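Local coordinates for protein ochratoxinase (Aspergillus niger, PDB 4C65) that hydrolyses the amide bond of ochratoxin A with the help of zinc, releasing L-phenylalanine, and acts as a carboxypeptidase with a preference for C-terminal aromatic residues, at residues A[111-116]-A[371-376]; A[180-185]-A[189-194]; A[194-199]-A[236-241]; A[229-234]-A[240-245]. One frame throughout, in Å; residues are numbered along the deposited sequence.

In the fold
All four contacts lie in the TIM-barrel domain, and contacts 2, 3 and 4 are nested along the chain within the loop that contact 1 closes. Contact 1 is the central one, about 6 Å from the centre of the chain; its R113 side chain comes within about 5 Å of that of the zinc ligand H69. Contacts 2 and 3 share helix 185-198 (centres about 12 Å apart), contacts 3 and 4 helix 225-237 (centres about 10 Å apart). E234 joins contacts 2 and 4 through salt bridges to R189 and R193, OE2 lying 2.8 Å from R189 NH1. Contact 4 carries the zinc ligand H245, and Q376 of contact 1 reaches the N239 carbonyl of contact 3.

Contact 1. Residues A[111-116]-A[371-376]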
loop_
_atom_site.group_PDB
_atom_site.type_symbol
_atom_site.label_atom_id
_atom_site.label_comp_id
_atom_site.label_asym_id
_atom_site.label_seq_id
_atom_site.Cartn_x
_atom_site.Cartn_y
_atom_site.Cartn_z
ATOM N N SER A 111 19.125 24.397 30.109
ATOM C CA SER A 111 19.350 23.717 28.841
ATOM C C SER A 111 19.315 22.206 29.023
ATOM O O SER A 111 19.840 21.680 29.997
ATOM C CB SER A 111 20.692 24.140 28.197
ATOM O OG SER A 111 20.648 25.481 27.695
ATOM N N TYR A 112 18.705 21.544 28.051
ATOM C CA TYR A 112 18.623 20.113 27.966
ATOM C C TYR A 112 19.031 19.665 26.548
ATOM O O TYR A 112 18.627 20.259 25.574
ATOM C CB TYR A 112 17.177 19.681 28.155
ATOM C CG TYR A 112 16.684 19.358 29.557
ATOM C CD1 TYR A 112 17.536 19.269 30.650
ATOM C CD2 TYR A 112 15.333 19.051 29.753
ATOM C CE1 TYR A 112 17.037 18.924 31.901
ATOM C CE2 TYR A 112 14.845 18.694 30.982
ATOM C CZ TYR A 112 15.688 18.651 32.059
ATOM O OH TYR A 112 15.170 18.278 33.267
ATOM N N ARG A 113 19.843 18.609 26.463
ATOM C CA ARG A 113 20.043 17.896 25.212
ATOM C C ARG A 113 19.213 16.621 25.220
ATOM O O ARG A 113 19.515 15.671 25.955
ATOM C CB ARG A 113 21.526 17.593 24.963
ATOM C CG ARG A 113 21.809 17.140 23.530
ATOM C CD ARG A 113 23.278 16.853 23.291
ATOM N NE ARG A 113 23.767 15.765 24.137
ATOM C CZ ARG A 113 24.878 15.066 23.927
ATOM N NH1 ARG A 113 25.656 15.301 22.873
ATOM N NH2 ARG A 113 25.219 14.104 24.772
ATOM N N ASP A 114 18.141 16.648 24.426
ATOM C CA ASP A 114 17.248 15.524 24.210
ATOM C C ASP A 114 17.886 14.597 23.176
ATOM O O ASP A 114 18.220 15.040 22.078
ATOM C CB ASP A 114 15.910 16.048 23.681
ATOM C CG ASP A 114 14.995 14.965 23.217
ATOM O OD1 ASP A 114 14.972 13.876 23.822
ATOM O OD2 ASP A 114 14.230 15.224 22.280
ATOM N N LEU A 115 18.013 13.317 23.507
ATOM C CA LEU A 115 18.674 12.358 22.619
ATOM C C LEU A 115 17.762 11.250 22.091
ATOM O O LEU A 115 18.196 10.370 21.339
ATOM C CB LEU A 115 19.872 11.761 23.340
ATOM C CG LEU A 115 21.005 12.743 23.611
ATOM C CD1 LEU A 115 22.129 12.019 24.339
ATOM C CD2 LEU A 115 21.522 13.355 22.307
ATOM N N ALA A 116 16.481 11.299 22.429
ATOM C CA ALA A 116 15.493 10.479 21.745
ATOM C C ALA A 116 14.118 10.952 22.163
ATOM O O ALA A 116 13.770 10.884 23.340
ATOM C CB ALA A 116 15.665 9.015 22.109
ATOM N N LEU A 371 29.317 22.064 24.504
ATOM C CA LEU A 371 30.119 21.251 23.570
ATOM C C LEU A 371 29.318 20.041 23.095
ATOM O O LEU A 371 29.529 19.518 21.993
ATOM C CB LEU A 371 31.412 20.778 24.193
ATOM C CG LEU A 371 32.433 21.851 24.563
ATOM C CD1 LEU A 371 33.535 21.226 25.398
ATOM C CD2 LEU A 371 33.009 22.521 23.322
ATOM N N SER A 372 28.332 19.665 23.898
ATOM C CA SER A 372 27.431 18.565 23.563
ATOM C C SER A 372 26.644 18.764 22.271
ATOM O O SER A 372 26.147 17.770 21.717
ATOM C CB SER A 372 26.460 18.286 24.716
ATOM O OG SER A 372 25.463 19.292 24.838
ATOM N N VAL A 373 26.487 20.021 21.822
ATOM C CA VAL A 373 25.743 20.317 20.585
ATOM C C VAL A 373 26.586 21.042 19.570
ATOM O O VAL A 373 26.081 21.494 18.552
ATOM C CB VAL A 373 24.422 21.077 20.844
ATOM C CG1 VAL A 373 23.539 20.279 21.794
ATOM C CG2 VAL A 373 24.673 22.462 21.395
ATOM N N GLY A 374 27.899 21.076 19.812
ATOM C CA GLY A 374 28.835 21.499 18.800
ATOM C C GLY A 374 28.548 22.894 18.309
ATOM O O GLY A 374 28.327 23.788 19.115
ATOM N N PRO A 375 28.549 23.093 16.987
ATOM C CA PRO A 375 28.346 24.451 16.446
ATOM C C PRO A 375 26.942 25.004 16.634
ATOM O O PRO A 375 26.711 26.140 16.263
ATOM C CB PRO A 375 28.635 24.310 14.953
ATOM C CG PRO A 375 29.148 22.938 14.743
ATOM C CD PRO A 375 28.920 22.115 15.957
ATOM N N GLN A 376 26.015 24.214 17.178
ATOM C CA GLN A 376 24.647 24.688 17.438
ATOM C C GLN A 376 24.530 25.416 18.768
ATOM O O GLN A 376 23.487 26.004 19.070
ATOM C CB GLN A 376 23.661 23.535 17.462
ATOM C CG GLN A 376 23.501 22.851 16.128
ATOM C CD GLN A 376 22.926 23.781 15.086
ATOM O OE1 GLN A 376 21.875 24.389 15.301
ATOM N NE2 GLN A 376 23.607 23.902 13.976
#
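R113 and S372 meet with the serine CB laid over one face of the guanidinium, 3.4 Å above its plane and displaced toward the rim. The opposite face is taken by L115 CD2, likewise displaced toward the rim, which leaves the planar group between a serine methylene and a leucine methyl. Two torsions bring it there: CG of R113 stands anti to the backbone N (chi1 -167°), and the chain then bends at chi3, turning the guanidinium over S372. NH1 donates to the S372 carbonyl oxygen, R113 NH1 to S372 O being 2.8 Å. This bond is markedly bent, with an N-H...O angle of 135°, and the oxygen sits 27° out of the guanidinium plane. Lower down the chain the contact is apolar: R113 CD lies 3.7 Å from V373 CG1, and the two side chains run past each other in opposite directions. The guanidinium has other partners as well. NE donates to the C68 carbonyl, NH1 also bonds to S262 OG, and NH2 forms a salt bridge with E264, so all three nitrogens are engaged and the rotation of the group is fixed. S372 OG is bonded to A369 O. R113 thus stands close to the zinc site, its side chain about 5 Å from that of the ligand H69. R113 belongs to strand 109-114, which pairs in parallel with strands 60-67 and 135-138 in the barrel wall, whereas S372 and V373 follow helix 358-365; S372 also packs on W66 of strand 60-67, and V373 on Y137 of strand 135-138.

Contact 2. Residues A[180-185]-A[189-194]; sequences CIADGV and RRAVRL
R189 lies along V185, one helical turn earlier, and its side chain can be followed outward from there. CB of R189 is 3.9 Å from V185 O. CG, set beside the backbone N (chi1 -73°), comes closer, R189 CG to V185 O being 3.5 Å; the same oxygen accepts a weak 3.3 Å bond from R189 N. From CG to NE the chain is extended, which carries R189 NE to 4.3 Å from V185 CG1, a methyl placed obliquely to the guanidinium. At the tip, NH1 pairs with E234 of the same chain and NH2 with E226 of a second subunit. R190 and R193 of the same helix are also bound to acids of that neighbouring subunit, so the helix helps to build the interface of the octamer. The other half of the contact is apolar and centres on the methyl of A191. C180 SG lies 3.7 Å from A191 CB, and A182 CB lies 3.8 Å from A191 CB. The alternation of the extended backbone puts C180 and A182 on one side, so both converge on a single methyl. Consistent with the small side chains, the backbones come to 6.4 Å between A182 CA and A191 CA. Strand 179-181, parallel to strand 142-144, leads through the short loop 182-184, with G184 as N-cap, into helix 185-198 running back along it: a strand-loop-helix (beta-alpha) step of the TIM-barrel domain.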
loop_
_atom_site.group_PDB
_atom_site.type_symbol
_atom_site.label_atom_id
_atom_site.label_comp_id
_atom_site.label_asym_id
_atom_site.label_seq_id
_atom_site.Cartn_x
_atom_site.Cartn_y
_atom_site.Cartn_z
ATOM N N CYS A 180 14.220 6.061 15.000
ATOM C CA CYS A 180 14.288 5.950 13.574
ATOM C C CYS A 180 15.160 4.759 13.229
ATOM O O CYS A 180 16.334 4.724 13.583
ATOM C CB CYS A 180 14.839 7.234 12.983
ATOM S SG CYS A 180 14.924 7.213 11.184
ATOM N N ILE A 181 14.591 3.790 12.506
ATOM C CA ILE A 181 15.318 2.621 12.037
ATOM C C ILE A 181 15.727 2.805 10.583
ATOM O O ILE A 181 14.900 3.099 9.707
ATOM C CB ILE A 181 14.456 1.344 12.133
ATOM C CG1 ILE A 181 13.815 1.165 13.508
ATOM C CG2 ILE A 181 15.237 0.167 11.606
ATOM C CD1 ILE A 181 14.622 0.574 14.578
ATOM N N ALA A 182 17.011 2.615 10.316
ATOM C CA ALA A 182 17.526 2.766 8.966
ATOM C C ALA A 182 18.651 1.768 8.745
ATOM O O ALA A 182 19.502 1.591 9.617
ATOM C CB ALA A 182 18.017 4.201 8.728
ATOM N N ASP A 183 18.677 1.162 7.564
ATOM C CA ASP A 183 19.683 0.186 7.233
ATOM C C ASP A 183 20.316 0.505 5.884
ATOM O O ASP A 183 19.635 0.532 4.855
ATOM C CB ASP A 183 19.072 -1.206 7.183
ATOM C CG ASP A 183 18.519 -1.650 8.519
ATOM O OD1 ASP A 183 19.293 -1.786 9.487
ATOM O OD2 ASP A 183 17.285 -1.819 8.614
ATOM N N GLY A 184 21.630 0.709 5.893
ATOM C CA GLY A 184 22.360 1.014 4.676
ATOM C C GLY A 184 22.577 2.501 4.475
ATOM O O GLY A 184 21.858 3.328 5.022
ATOM N N VAL A 185 23.610 2.826 3.708
ATOM C CA VAL A 185 23.993 4.189 3.423
ATOM C C VAL A 185 22.829 5.033 2.895
ATOM O O VAL A 185 22.707 6.194 3.256
ATOM C CB VAL A 185 25.170 4.200 2.422
ATOM C CG1 VAL A 185 25.290 5.532 1.701
ATOM C CG2 VAL A 185 26.469 3.861 3.151
ATOM N N ARG A 189 21.013 8.310 5.146
ATOM C CA ARG A 189 20.988 9.695 4.720
ATOM C C ARG A 189 19.634 10.282 5.022
ATOM O O ARG A 189 19.548 11.363 5.586
ATOM C CB ARG A 189 21.297 9.851 3.238
ATOM C CG ARG A 189 22.762 9.623 2.869
ATOM C CD ARG A 189 22.990 10.074 1.440
ATOM N NE ARG A 189 24.249 9.579 0.904
ATOM C CZ ARG A 189 25.430 10.120 1.144
ATOM N NH1 ARG A 189 25.551 11.155 1.973
ATOM N NH2 ARG A 189 26.504 9.589 0.566
ATOM N N ARG A 190 18.577 9.594 4.620
ATOM C CA ARG A 190 17.244 10.109 4.905
ATOM C C ARG A 190 17.004 10.205 6.410
ATOM O O ARG A 190 16.446 11.202 6.886
ATOM C CB ARG A 190 16.147 9.305 4.210
ATOM C CG ARG A 190 14.759 9.794 4.645
ATOM C CD ARG A 190 13.728 9.852 3.536
ATOM N NE ARG A 190 13.601 8.587 2.839
ATOM C CZ ARG A 190 13.785 8.407 1.539
ATOM N NH1 ARG A 190 14.129 9.392 0.732
ATOM N NH2 ARG A 190 13.643 7.200 1.036
ATOM N N ALA A 191 17.470 9.209 7.157
ATOM C CA ALA A 191 17.281 9.193 8.585
ATOM C C ALA A 191 17.785 10.454 9.242
ATOM O O ALA A 191 17.068 11.057 10.043
ATOM C CB ALA A 191 17.948 7.981 9.208
ATOM N N VAL A 192 19.019 10.853 8.923
ATOM C CA VAL A 192 19.579 12.077 9.490
ATOM C C VAL A 192 18.743 13.282 9.030
ATOM O O VAL A 192 18.374 14.140 9.833
ATOM C CB VAL A 192 21.043 12.276 9.082
ATOM C CG1 VAL A 192 21.550 13.635 9.564
ATOM C CG2 VAL A 192 21.913 11.184 9.664
ATOM N N ARG A 193 18.436 13.328 7.732
ATOM C CA ARG A 193 17.710 14.452 7.162
ATOM C C ARG A 193 16.321 14.611 7.787
ATOM O O ARG A 193 15.878 15.723 8.035
ATOM C CB ARG A 193 17.618 14.297 5.659
ATOM C CG ARG A 193 18.956 14.487 4.973
ATOM C CD ARG A 193 18.964 13.970 3.537
ATOM N NE ARG A 193 20.325 14.008 2.995
ATOM C CZ ARG A 193 20.650 13.769 1.730
ATOM N NH1 ARG A 193 19.733 13.503 0.836
ATOM N NH2 ARG A 193 21.907 13.849 1.361
ATOM N N LEU A 194 15.658 13.508 8.099
ATOM C CA LEU A 194 14.346 13.590 8.725
ATOM C C LEU A 194 14.409 14.199 10.129
ATOM O O LEU A 194 13.451 14.829 10.580
ATOM C CB LEU A 194 13.707 12.221 8.801
ATOM C CG LEU A 194 13.126 11.634 7.515
ATOM C CD1 LEU A 194 12.863 10.152 7.706
ATOM C CD2 LEU A 194 11.838 12.331 7.126
#

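Contact 3. Residues A[194-199]-A[236-241]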
loop_
_atom_site.group_PDB
_atom_site.type_symbol
_atom_site.label_atom_id
_atom_site.label_comp_id
_atom_site.label_asym_id
_atom_site.label_seq_id
_atom_site.Cartn_x
_atom_site.Cartn_y
_atom_site.Cartn_z
ATOM N N LEU A 194 15.658 13.508 8.099
ATOM C CA LEU A 194 14.346 13.590 8.725
ATOM C C LEU A 194 14.409 14.199 10.129
ATOM O O LEU A 194 13.451 14.829 10.580
ATOM C CB LEU A 194 13.707 12.221 8.801
ATOM C CG LEU A 194 13.126 11.634 7.515
ATOM C CD1 LEU A 194 12.863 10.152 7.706
ATOM C CD2 LEU A 194 11.838 12.331 7.126
ATOM N N GLN A 195 15.529 14.051 10.831
ATOM C CA GLN A 195 15.639 14.691 12.143
ATOM C C GLN A 195 15.901 16.173 11.974
ATOM O O GLN A 195 15.280 17.003 12.651
ATOM C CB GLN A 195 16.736 14.047 12.989
ATOM C CG GLN A 195 16.650 12.536 13.091
ATOM C CD GLN A 195 15.226 12.010 13.060
ATOM O OE1 GLN A 195 14.365 12.447 13.824
ATOM N NE2 GLN A 195 14.996 10.985 12.224
ATOM N N ILE A 196 16.807 16.529 11.069
ATOM C CA ILE A 196 17.056 17.953 10.781
ATOM C C ILE A 196 15.733 18.615 10.386
ATOM O O ILE A 196 15.456 19.740 10.791
ATOM C CB ILE A 196 18.052 18.151 9.637
ATOM C CG1 ILE A 196 19.417 17.540 9.978
ATOM C CG2 ILE A 196 18.198 19.620 9.314
ATOM C CD1 ILE A 196 20.155 18.253 11.090
ATOM N N ARG A 197 14.940 17.899 9.588
ATOM C CA ARG A 197 13.617 18.376 9.163
ATOM C C ARG A 197 12.750 18.861 10.323
ATOM O O ARG A 197 12.085 19.888 10.190
ATOM C CB ARG A 197 12.859 17.305 8.414
ATOM C CG ARG A 197 11.649 17.808 7.648
ATOM C CD ARG A 197 11.029 16.671 6.870
ATOM N NE ARG A 197 10.035 17.169 5.956
ATOM C CZ ARG A 197 8.826 17.586 6.290
ATOM N NH1 ARG A 197 8.360 17.455 7.520
ATOM N NH2 ARG A 197 8.070 18.090 5.359
ATOM N N ARG A 198 12.793 18.135 11.452
ATOM C CA ARG A 198 11.993 18.482 12.661
ATOM C C ARG A 198 12.678 19.555 13.485
ATOM O O ARG A 198 12.102 20.069 14.424
ATOM C CB ARG A 198 11.525 17.226 13.506
ATOM C CG ARG A 198 12.032 15.973 12.915
ATOM C CD ARG A 198 11.630 14.725 13.589
ATOM N NE ARG A 198 11.037 14.680 14.906
ATOM C CZ ARG A 198 11.066 13.588 15.656
ATOM N NH1 ARG A 198 11.671 12.480 15.229
ATOM N NH2 ARG A 198 10.489 13.570 16.838
ATOM N N GLY A 199 13.884 19.966 13.104
ATOM C CA GLY A 199 14.619 20.990 13.847
ATOM C C GLY A 199 15.703 20.459 14.765
ATOM O O GLY A 199 16.180 21.176 15.648
ATOM N N ALA A 236 27.180 16.942 9.792
ATOM C CA ALA A 236 28.173 17.979 9.601
ATOM C C ALA A 236 27.795 19.013 8.553
ATOM O O ALA A 236 28.106 20.186 8.705
ATOM C CB ALA A 236 29.505 17.356 9.254
ATOM N N ARG A 237 27.140 18.593 7.477
ATOM C CA ARG A 237 26.770 19.520 6.403
ATOM C C ARG A 237 25.759 20.575 6.860
ATOM O O ARG A 237 25.724 21.657 6.317
ATOM C CB ARG A 237 26.273 18.752 5.193
ATOM C CG ARG A 237 26.285 19.546 3.905
ATOM C CD ARG A 237 26.500 18.646 2.724
ATOM N NE ARG A 237 25.528 17.589 2.802
ATOM C CZ ARG A 237 25.781 16.285 2.851
ATOM N NH1 ARG A 237 27.008 15.764 2.760
ATOM N NH2 ARG A 237 24.743 15.490 2.971
ATOM N N GLN A 238 24.998 20.265 7.907
ATOM C CA GLN A 238 24.091 21.209 8.484
ATOM C C GLN A 238 24.591 21.699 9.854
ATOM O O GLN A 238 23.819 22.226 10.657
ATOM C CB GLN A 238 22.679 20.593 8.608
ATOM C CG GLN A 238 22.107 20.034 7.312
ATOM C CD GLN A 238 22.089 21.063 6.210
ATOM O OE1 GLN A 238 21.711 22.217 6.421
ATOM N NE2 GLN A 238 22.449 20.648 5.024
ATOM N N ASN A 239 25.888 21.555 10.104
ATOM C CA ASN A 239 26.497 22.026 11.341
ATOM C C ASN A 239 25.967 21.376 12.596
ATOM O O ASN A 239 25.810 22.036 13.640
ATOM C CB ASN A 239 26.428 23.557 11.450
ATOM C CG ASN A 239 27.750 24.217 11.098
ATOM O OD1 ASN A 239 28.508 23.722 10.274
ATOM N ND2 ASN A 239 27.986 25.369 11.663
ATOM N N ARG A 240 25.684 20.074 12.498
ATOM C CA ARG A 240 25.378 19.280 13.676
ATOM C C ARG A 240 26.567 18.321 13.925
ATOM O O ARG A 240 27.240 17.904 12.997
ATOM C CB ARG A 240 24.130 18.477 13.486
ATOM C CG ARG A 240 22.849 19.196 13.830
ATOM C CD ARG A 240 22.562 20.378 12.923
ATOM N NE ARG A 240 21.184 20.802 13.102
ATOM C CZ ARG A 240 20.593 21.802 12.456
ATOM N NH1 ARG A 240 21.247 22.536 11.572
ATOM N NH2 ARG A 240 19.317 22.037 12.697
ATOM N N ILE A 241 26.766 17.961 15.185
ATOM C CA ILE A 241 27.618 16.855 15.519
ATOM C C ILE A 241 26.762 15.634 15.917
ATOM O O ILE A 241 25.540 15.739 16.072
ATOM C CB ILE A 241 28.564 17.210 16.649
ATOM C CG1 ILE A 241 27.780 17.580 17.907
ATOM C CG2 ILE A 241 29.503 18.325 16.201
ATOM C CD1 ILE A 241 28.579 17.423 19.176
#
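The carbonyl oxygen of Q238 receives R240 NH1 at 2.7 Å, and this nearly straight bond, with an N-H...O angle of 166°, sets the orientation of the guanidinium that I196 then meets. Q238 O lies in the guanidinium plane, 4° out of it, and the donor approaches in the carbonyl plane. A bend at chi2 (65°) turns the R240 chain back to reach a carbonyl two residues earlier in the sequence. NH2 donates to A200 O, and these two backbone carbonyls hold the rotation of the group. I196 comes over one face rather than at an edge. Its CD1 methyl is 3.4 Å from R240 NE and 3.7 Å from R240 CD, with CG2 farther off, 4.3 Å above the plane and offset toward the rim. The isoleucine and arginine chains arrive from opposite directions, and no hydrogen bond joins the two segments: the contact is a methyl resting on a fixed planar cation. The same CD1 also reaches Q238 CB, 4.2 Å away, while the amide nitrogen of Q238 donates to A221 O of a second subunit. Both helices end here in Schellman motifs. In one, G199 has positive phi and bonds back to I196 O; in the other, N239 plays the equivalent part, its N bonded to A236 O. The contact thus joins the C-terminal ends of helices 185-198 and 225-237, just ahead of strands 203-206 and 242-246, which run parallel in the barrel, while Q376 packs against R240 from the loop after helix 358-365.

Contact 4. Residues A[229-234]-A[240-245]; sequences KVIVEE and RIVSAH
V232 of helix 225-237 and V242 of strand 242-246 bring their backbones to 6.1 Å between CA atoms, the nearest approach of the two segments. V242 points its CB at the helix, and CG1 stands anti to the backbone N (chi1 172°), which leaves CG2, anti to the carbonyl carbon, to do the touching. It lies 3.8 Å from V232 CA and 3.9 Å from V232 CG2, so the methyl rests on the helix backbone as well as on a side chain. From the neighbouring position on the helix, I231 CG2 meets V242 CG2 at 4.0 Å, the two side chains crossing at about a right angle. This packing closes a beta-alpha-beta unit of the TIM barrel, in which helix 225-237 links the parallel strands 203-206 and 242-246; I231 and V242 also both touch V205 of the former. Where the chain enters the strand, a water donates to two carbonyls, 3.0 Å to V232 O and 2.7 Å to R240 O, bridging helix and incoming loop. Three residues beyond V242 the strand reaches H245, a ligand of the second zinc, whose ring meets that of H265, another ligand of the same metal, with their planes at about 75°.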
loop_
_atom_site.group_PDB
_atom_site.type_symbol
_atom_site.label_atom_id
_atom_site.label_comp_id
_atom_site.label_asym_id
_atom_site.label_seq_id
_atom_site.Cartn_x
_atom_site.Cartn_y
_atom_site.Cartn_z
ATOM N N LYS A 229 29.921 6.867 9.042
ATOM C CA LYS A 229 30.607 7.969 8.388
ATOM C C LYS A 229 29.610 8.868 7.650
ATOM O O LYS A 229 29.701 10.081 7.715
ATOM C CB LYS A 229 31.660 7.421 7.426
ATOM C CG LYS A 229 32.457 8.467 6.674
ATOM C CD LYS A 229 33.513 7.781 5.825
ATOM C CE LYS A 229 34.386 8.769 5.040
ATOM N NZ LYS A 229 34.064 8.798 3.566
ATOM N N VAL A 230 28.702 8.252 6.902
ATOM C CA VAL A 230 27.659 8.987 6.199
ATOM C C VAL A 230 26.782 9.774 7.175
ATOM O O VAL A 230 26.560 10.959 6.993
ATOM C CB VAL A 230 26.821 8.044 5.307
ATOM C CG1 VAL A 230 25.530 8.691 4.851
ATOM C CG2 VAL A 230 27.650 7.618 4.114
ATOM N N ILE A 231 26.347 9.133 8.248
ATOM C CA ILE A 231 25.617 9.839 9.276
ATOM C C ILE A 231 26.366 11.080 9.783
ATOM O O ILE A 231 25.779 12.168 9.886
ATOM C CB ILE A 231 25.266 8.925 10.457
ATOM C CG1 ILE A 231 24.179 7.943 10.018
ATOM C CG2 ILE A 231 24.744 9.742 11.628
ATOM C CD1 ILE A 231 24.027 6.756 10.935
ATOM N N VAL A 232 27.640 10.930 10.114
ATOM C CA VAL A 232 28.457 12.062 10.580
ATOM C C VAL A 232 28.555 13.161 9.513
ATOM O O VAL A 232 28.439 14.344 9.827
ATOM C CB VAL A 232 29.857 11.590 11.054
ATOM C CG1 VAL A 232 30.807 12.773 11.248
ATOM C CG2 VAL A 232 29.720 10.808 12.348
ATOM N N GLU A 233 28.759 12.768 8.258
ATOM C CA GLU A 233 28.850 13.710 7.137
ATOM C C GLU A 233 27.538 14.461 6.923
ATOM O O GLU A 233 27.531 15.658 6.648
ATOM C CB GLU A 233 29.245 12.983 5.857
ATOM C CG GLU A 233 30.694 12.548 5.843
ATOM C CD GLU A 233 30.990 11.518 4.752
ATOM O OE1 GLU A 233 30.016 10.995 4.145
ATOM O OE2 GLU A 233 32.189 11.238 4.506
ATOM N N GLU A 234 26.430 13.734 7.003
ATOM C CA GLU A 234 25.112 14.350 6.875
ATOM C C GLU A 234 24.899 15.373 7.977
ATOM O O GLU A 234 24.467 16.474 7.692
ATOM C CB GLU A 234 24.009 13.304 6.928
ATOM C CG GLU A 234 23.878 12.489 5.658
ATOM C CD GLU A 234 23.513 13.321 4.469
ATOM O OE1 GLU A 234 22.692 14.242 4.643
ATOM O OE2 GLU A 234 24.032 13.046 3.363
ATOM N N ARG A 240 25.684 20.074 12.498
ATOM C CA ARG A 240 25.378 19.280 13.676
ATOM C C ARG A 240 26.567 18.321 13.925
ATOM O O ARG A 240 27.240 17.904 12.997
ATOM C CB ARG A 240 24.130 18.477 13.486
ATOM C CG ARG A 240 22.849 19.196 13.830
ATOM C CD ARG A 240 22.562 20.378 12.923
ATOM N NE ARG A 240 21.184 20.802 13.102
ATOM C CZ ARG A 240 20.593 21.802 12.456
ATOM N NH1 ARG A 240 21.247 22.536 11.572
ATOM N NH2 ARG A 240 19.317 22.037 12.697
ATOM N N ILE A 241 26.766 17.961 15.185
ATOM C CA ILE A 241 27.618 16.855 15.519
ATOM C C ILE A 241 26.762 15.634 15.917
ATOM O O ILE A 241 25.540 15.739 16.072
ATOM C CB ILE A 241 28.564 17.210 16.649
ATOM C CG1 ILE A 241 27.780 17.580 17.907
ATOM C CG2 ILE A 241 29.503 18.325 16.201
ATOM C CD1 ILE A 241 28.579 17.423 19.176
ATOM N N VAL A 242 27.410 14.471 15.982
ATOM C CA VAL A 242 26.720 13.244 16.271
ATOM C C VAL A 242 27.141 12.793 17.638
ATOM O O VAL A 242 28.321 12.814 17.989
ATOM C CB VAL A 242 27.053 12.152 15.246
ATOM C CG1 VAL A 242 26.476 10.822 15.681
ATOM C CG2 VAL A 242 26.558 12.537 13.871
ATOM N N SER A 243 26.155 12.391 18.415
ATOM C CA SER A 243 26.378 11.772 19.687
ATOM C C SER A 243 26.107 10.300 19.512
ATOM O O SER A 243 25.082 9.910 18.942
ATOM C CB SER A 243 25.411 12.351 20.730
ATOM O OG SER A 243 25.508 11.648 21.961
ATOM N N ALA A 244 26.999 9.480 20.053
ATOM C CA ALA A 244 26.926 8.044 19.909
ATOM C C ALA A 244 26.771 7.339 21.255
ATOM O O ALA A 244 27.610 7.497 22.138
ATOM C CB ALA A 244 28.187 7.554 19.236
ATOM N N HIS A 245 25.689 6.564 21.384
ATOM C CA HIS A 245 25.521 5.580 22.437
ATOM C C HIS A 245 26.549 4.477 22.234
ATOM O O HIS A 245 26.480 3.732 21.261
ATOM C CB HIS A 245 24.094 5.044 22.385
ATOM C CG HIS A 245 23.858 3.808 23.186
ATOM N ND1 HIS A 245 23.130 3.824 24.351
ATOM C CD2 HIS A 245 24.162 2.506 22.950
ATOM C CE1 HIS A 245 23.038 2.595 24.832
ATOM N NE2 HIS A 245 23.648 1.773 23.994
HETATM O O HOH W 1 28.512 15.598 12.506
#